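Local coordinates for regulatory protein BlaR1 (Bacillus licheniformis, PDB 1NRF), which senses beta-lactam antibiotics through its extracellular C-terminal domain, which is probably acylated by the drug, and is thought to relay the signal to the cytoplasm to induce beta-lactamase, at residues T26-F31 with T48-K53; Y131-S134 with N139-F142. All blocks are in the same frame, centred on the assembly; numbering follows the deposited sequence.

Contact 1 of 2, residues T26-F31 with T48-K53; sequences TFFDKF and TIYNRK
Phe28 and Tyr50 reach each other through different first torsions: in Phe28 CG lies beside the backbone N and anti to the carbonyl carbon (chi1 -74°), whereas in Tyr50 it is anti to the backbone N (chi1 163°). Both rings are thereby carried into the gap between backbones whose closest CA atoms, those of the same two residues, are 10.4 Å apart. The side chains run past one another in opposite directions. Tyr50 presents its CD1 and CE1 atoms. CE1 sits over one face of the Phe28 ring, displaced toward the rim, and lies 3.6 Å from Phe28 CD2. The shortest approach is Phe28 CE2 to Tyr50 CD1, 3.4 Å. With ring centroids 5.0 Å apart and planes inclined by 51°, the pair is oblique, neither a parallel stack nor a T-shaped one. This pair joins the short N-terminal helix 25-29 to the end of strand 46-50 in the mixed beta sheet of the penicillin-binding, beta-lactamase-like sensor domain. The backbone of Tyr50 is paired with Phe37 of the neighbouring strand 33-41, and its side chain touches Phe37 as well, while Phe28 comes from the helix. No hydrogen bond spans the two segments; their meeting is apolar and buries 86 Å² in all. The phenol does have a polar partner, since Tyr50 OH hydrogen-bonds to Ser25 OG at the start of helix 25-29, adding a polar tie to the ring contact. Asn51 CB lies over the centre of one face of the Tyr50 ring. Beyond it the chain turns into helix 52-56, where Asn51 takes the N-cap position and its OD1 accepts a weak hydrogen bond from Glu54 N.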
loop_
_atom_site.group_PDB
_atom_site.type_symbol
_atom_site.label_atom_id
_atom_site.label_comp_id
_atom_site.label_asym_id
_atom_site.label_seq_id
_atom_site.Cartn_x
_atom_site.Cartn_y
_atom_site.Cartn_z
ATOM N N THR A 26 -14.111 -10.156 -14.982
ATOM C CA THR A 26 -13.729 -11.567 -14.994
ATOM C C THR A 26 -12.503 -11.883 -14.132
ATOM O O THR A 26 -12.398 -12.973 -13.564
ATOM C CB THR A 26 -13.483 -12.055 -16.444
ATOM O OG1 THR A 26 -12.606 -11.141 -17.119
ATOM C CG2 THR A 26 -14.799 -12.143 -17.207
ATOM N N PHE A 27 -11.577 -10.934 -14.039
ATOM C CA PHE A 27 -10.388 -11.133 -13.226
ATOM C C PHE A 27 -10.774 -11.088 -11.751
ATOM O O PHE A 27 -10.179 -11.776 -10.924
ATOM C CB PHE A 27 -9.341 -10.064 -13.539
ATOM C CG PHE A 27 -8.715 -10.217 -14.891
ATOM C CD1 PHE A 27 -7.810 -11.244 -15.137
ATOM C CD2 PHE A 27 -9.056 -9.362 -15.929
ATOM C CE1 PHE A 27 -7.255 -11.416 -16.402
ATOM C CE2 PHE A 27 -8.510 -9.525 -17.194
ATOM C CZ PHE A 27 -7.608 -10.555 -17.431
ATOM N N PHE A 28 -11.777 -10.279 -11.430
ATOM C CA PHE A 28 -12.261 -10.169 -10.058
ATOM C C PHE A 28 -13.182 -11.357 -9.752
ATOM O O PHE A 28 -13.193 -11.878 -8.635
ATOM C CB PHE A 28 -13.013 -8.846 -9.869
ATOM C CG PHE A 28 -12.114 -7.636 -9.811
ATOM C CD1 PHE A 28 -11.897 -6.970 -8.604
ATOM C CD2 PHE A 28 -11.467 -7.173 -10.956
ATOM C CE1 PHE A 28 -11.056 -5.869 -8.536
ATOM C CE2 PHE A 28 -10.616 -6.066 -10.895
ATOM C CZ PHE A 28 -10.413 -5.415 -9.683
ATOM N N ASP A 29 -13.939 -11.786 -10.759
ATOM C CA ASP A 29 -14.861 -12.913 -10.626
ATOM C C ASP A 29 -14.140 -14.188 -10.203
ATOM O O ASP A 29 -14.684 -14.993 -9.449
ATOM C CB ASP A 29 -15.565 -13.190 -11.960
ATOM C CG ASP A 29 -16.409 -12.027 -12.439
ATOM O OD1 ASP A 29 -16.772 -12.023 -13.635
ATOM O OD2 ASP A 29 -16.717 -11.126 -11.629
ATOM N N LYS A 30 -12.922 -14.373 -10.709
ATOM C CA LYS A 30 -12.123 -15.563 -10.405
ATOM C C LYS A 30 -11.907 -15.783 -8.915
ATOM O O LYS A 30 -11.683 -16.909 -8.477
ATOM C CB LYS A 30 -10.756 -15.498 -11.100
ATOM C CG LYS A 30 -10.815 -15.534 -12.628
ATOM C CD LYS A 30 -9.567 -16.189 -13.230
ATOM C CE LYS A 30 -8.275 -15.404 -12.953
ATOM N NZ LYS A 30 -8.142 -14.150 -13.762
ATOM N N PHE A 31 -11.980 -14.706 -8.141
ATOM C CA PHE A 31 -11.784 -14.784 -6.699
ATOM C C PHE A 31 -13.053 -14.456 -5.931
ATOM O O PHE A 31 -13.000 -14.095 -4.755
ATOM C CB PHE A 31 -10.645 -13.846 -6.296
ATOM C CG PHE A 31 -9.318 -14.258 -6.863
ATOM C CD1 PHE A 31 -8.532 -15.200 -6.209
ATOM C CD2 PHE A 31 -8.894 -13.774 -8.100
ATOM C CE1 PHE A 31 -7.349 -15.663 -6.777
ATOM C CE2 PHE A 31 -7.716 -14.229 -8.678
ATOM C CZ PHE A 31 -6.940 -15.178 -8.016
ATOM N N THR A 48 -5.802 4.063 -16.455
ATOM C CA THR A 48 -6.643 3.013 -16.996
ATOM C C THR A 48 -7.335 2.485 -15.753
ATOM O O THR A 48 -6.676 1.984 -14.837
ATOM C CB THR A 48 -5.838 1.888 -17.639
ATOM O OG1 THR A 48 -5.026 2.420 -18.692
ATOM C CG2 THR A 48 -6.781 0.842 -18.226
ATOM N N ILE A 49 -8.653 2.625 -15.692
ATOM C CA ILE A 49 -9.350 2.144 -14.519
ATOM C C ILE A 49 -10.625 1.369 -14.743
ATOM O O ILE A 49 -11.422 1.677 -15.624
ATOM C CB ILE A 49 -9.663 3.289 -13.526
ATOM C CG1 ILE A 49 -10.394 4.422 -14.232
ATOM C CG2 ILE A 49 -8.376 3.786 -12.892
ATOM C CD1 ILE A 49 -10.657 5.611 -13.320
ATOM N N TYR A 50 -10.786 0.347 -13.912
ATOM C CA TYR A 50 -11.954 -0.508 -13.930
ATOM C C TYR A 50 -12.778 -0.185 -12.682
ATOM O O TYR A 50 -12.230 -0.116 -11.571
ATOM C CB TYR A 50 -11.534 -1.984 -13.922
ATOM C CG TYR A 50 -12.649 -2.919 -13.530
ATOM C CD1 TYR A 50 -12.553 -3.692 -12.376
ATOM C CD2 TYR A 50 -13.833 -2.968 -14.263
ATOM C CE1 TYR A 50 -13.608 -4.483 -11.952
ATOM C CE2 TYR A 50 -14.900 -3.760 -13.849
ATOM C CZ TYR A 50 -14.782 -4.511 -12.689
ATOM O OH TYR A 50 -15.839 -5.274 -12.254
ATOM N N ASN A 51 -14.082 0.016 -12.885
ATOM C CA ASN A 51 -15.033 0.330 -11.819
ATOM C C ASN A 51 -14.706 1.673 -11.171
ATOM O O ASN A 51 -14.116 1.717 -10.089
ATOM C CB ASN A 51 -15.011 -0.774 -10.762
ATOM C CG ASN A 51 -16.192 -0.708 -9.823
ATOM O OD1 ASN A 51 -16.846 0.324 -9.699
ATOM N ND2 ASN A 51 -16.464 -1.813 -9.142
ATOM N N ARG A 52 -15.107 2.759 -11.829
ATOM C CA ARG A 52 -14.838 4.105 -11.342
ATOM C C ARG A 52 -15.331 4.383 -9.921
ATOM O O ARG A 52 -14.685 5.110 -9.158
ATOM C CB ARG A 52 -15.438 5.147 -12.296
ATOM C CG ARG A 52 -14.875 6.548 -12.059
ATOM C CD ARG A 52 -15.446 7.612 -12.982
ATOM N NE ARG A 52 -14.764 8.896 -12.788
ATOM C CZ ARG A 52 -14.786 9.602 -11.659
ATOM N NH1 ARG A 52 -15.462 9.160 -10.607
ATOM N NH2 ARG A 52 -14.122 10.747 -11.573
ATOM N N LYS A 53 -16.474 3.806 -9.569
ATOM C CA LYS A 53 -17.056 4.015 -8.249
ATOM C C LYS A 53 -16.115 3.534 -7.137
ATOM O O LYS A 53 -15.788 4.291 -6.228
ATOM C CB LYS A 53 -18.410 3.301 -8.174
ATOM C CG LYS A 53 -19.259 3.664 -6.960
ATOM C CD LYS A 53 -20.633 3.007 -7.053
ATOM C CE LYS A 53 -21.516 3.387 -5.876
ATOM N NZ LYS A 53 -20.911 2.989 -4.571
#

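Contact 2 of 2, residues Y131-S134 with N139-F142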
loop_
_atom_site.group_PDB
_atom_site.type_symbol
_atom_site.label_atom_id
_atom_site.label_comp_id
_atom_site.label_asym_id
_atom_site.label_seq_id
_atom_site.Cartn_x
_atom_site.Cartn_y
_atom_site.Cartn_z
ATOM N N TYR A 131 1.740 14.571 10.290
ATOM C CA TYR A 131 2.243 13.834 9.134
ATOM C C TYR A 131 1.182 13.619 8.059
ATOM O O TYR A 131 1.387 13.965 6.894
ATOM C CB TYR A 131 2.797 12.482 9.594
ATOM C CG TYR A 131 3.437 11.654 8.500
ATOM C CD1 TYR A 131 4.561 12.117 7.815
ATOM C CD2 TYR A 131 2.934 10.392 8.169
ATOM C CE1 TYR A 131 5.173 11.344 6.833
ATOM C CE2 TYR A 131 3.537 9.610 7.190
ATOM C CZ TYR A 131 4.659 10.091 6.529
ATOM O OH TYR A 131 5.284 9.306 5.586
ATOM N N LEU A 132 0.049 13.048 8.457
ATOM C CA LEU A 132 -1.034 12.789 7.520
ATOM C C LEU A 132 -1.401 14.075 6.792
ATOM O O LEU A 132 -1.809 14.046 5.632
ATOM C CB LEU A 132 -2.252 12.228 8.247
ATOM C CG LEU A 132 -2.062 10.890 8.952
ATOM C CD1 LEU A 132 -3.328 10.546 9.737
ATOM C CD2 LEU A 132 -1.737 9.807 7.925
ATOM N N LYS A 133 -1.262 15.205 7.478
ATOM C CA LYS A 133 -1.565 16.480 6.853
ATOM C C LYS A 133 -0.414 16.888 5.945
ATOM O O LYS A 133 -0.642 17.386 4.842
ATOM C CB LYS A 133 -1.814 17.564 7.901
ATOM C CG LYS A 133 -3.169 17.475 8.568
ATOM C CD LYS A 133 -3.366 18.604 9.573
ATOM C CE LYS A 133 -4.726 18.489 10.262
ATOM N NZ LYS A 133 -4.985 19.606 11.225
ATOM N N SER A 134 0.823 16.658 6.393
ATOM C CA SER A 134 1.974 17.038 5.588
ATOM C C SER A 134 2.010 16.337 4.224
ATOM O O SER A 134 2.534 16.883 3.264
ATOM C CB SER A 134 3.295 16.811 6.363
ATOM O OG SER A 134 3.617 15.439 6.557
ATOM N N ASN A 139 -8.459 11.038 3.653
ATOM C CA ASN A 139 -9.276 11.984 4.391
ATOM C C ASN A 139 -8.480 12.623 5.522
ATOM O O ASN A 139 -8.944 13.572 6.155
ATOM C CB ASN A 139 -10.532 11.290 4.941
ATOM C CG ASN A 139 -10.218 10.163 5.917
ATOM O OD1 ASN A 139 -9.069 9.960 6.312
ATOM N ND2 ASN A 139 -11.255 9.426 6.317
ATOM N N GLU A 140 -7.276 12.102 5.759
ATOM C CA GLU A 140 -6.392 12.601 6.810
ATOM C C GLU A 140 -6.895 12.360 8.242
ATOM O O GLU A 140 -6.269 12.823 9.188
ATOM C CB GLU A 140 -6.136 14.107 6.618
ATOM C CG GLU A 140 -5.299 14.453 5.396
ATOM C CD GLU A 140 -5.117 15.950 5.208
ATOM O OE1 GLU A 140 -4.268 16.354 4.389
ATOM O OE2 GLU A 140 -5.827 16.730 5.873
ATOM N N ASP A 141 -8.000 11.633 8.401
ATOM C CA ASP A 141 -8.554 11.384 9.726
ATOM C C ASP A 141 -7.694 10.452 10.584
ATOM O O ASP A 141 -6.831 9.737 10.071
ATOM C CB ASP A 141 -9.984 10.851 9.610
ATOM C CG ASP A 141 -10.735 10.917 10.929
ATOM O OD1 ASP A 141 -10.667 11.965 11.606
ATOM O OD2 ASP A 141 -11.404 9.928 11.295
ATOM N N PHE A 142 -7.954 10.457 11.894
ATOM C CA PHE A 142 -7.166 9.674 12.857
ATOM C C PHE A 142 -7.927 9.392 14.183
ATOM O O PHE A 142 -8.597 10.270 14.722
ATOM C CB PHE A 142 -5.863 10.459 13.114
ATOM C CG PHE A 142 -4.963 9.870 14.164
ATOM C CD1 PHE A 142 -3.674 9.474 13.834
ATOM C CD2 PHE A 142 -5.372 9.780 15.498
ATOM C CE1 PHE A 142 -2.795 8.998 14.819
ATOM C CE2 PHE A 142 -4.508 9.309 16.484
ATOM C CZ PHE A 142 -3.215 8.918 16.144
#
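The C-terminal end of helix 125-134 meets the loop that follows it, Leu132 and Lys133 meeting Glu140, the backbone of Asp141 and Phe142 within the penicillin-binding sensor domain. Leu132 and Glu140 come closest in backbone, their CA atoms 5.4 Å apart. Leu132 CD1 lies against the carbonyl oxygens of Glu140 and Asp141, 3.6 Å from Asp141 O. Its apolar partner is Phe142 CB, 4.2 Å from CD1, which sits at the edge of the Phe142 ring, near the ring plane. That ring also stacks with Tyr148 and touches Leu128 of the same helix. Glu140 CG comes within 3.5 Å of Leu132 O. From CG onward the Glu140 chain is extended, placing OE1 close to Leu132 O and 3.7 Å from Lys133 CA, and OE2 3.9 Å from Lys133 CG. The loop contains an Asx turn, in which Asp141 N donates to Asn139 OD1 (2.9 Å) from above the carbonyl plane; Asn139 is further tied to Ser153 and Gln155. The Lys133 and Glu140 side chains cross at about a right angle, Lys133 NZ remaining 6.1 Å from Glu140 OE2. No hydrogen bond joins the segments, and a charged Glu140 carboxylate beside a carbonyl at a helix C-terminus would be somewhat unfavourable; this might raise its pKa, with Lys133 offsetting the effect only weakly.

How the contacts relate
Contact 1 precedes contact 2 along the chain, and the two do not interlock: the first is complete at residue 53, well before the second opens at 131. Their centres are 28 Å apart and their nearest atoms about 14 Å, so neither touches the other. Contact 1 belongs to the sheet portion, where helix 25-29 meets strand 46-50; contact 2 belongs to the helical portion, at the end of helix 125-134 and its following loop. They share no helix or strand. Both lie away from Ser63, the probable acylation site, and are local packing in separate halves of one sensor domain.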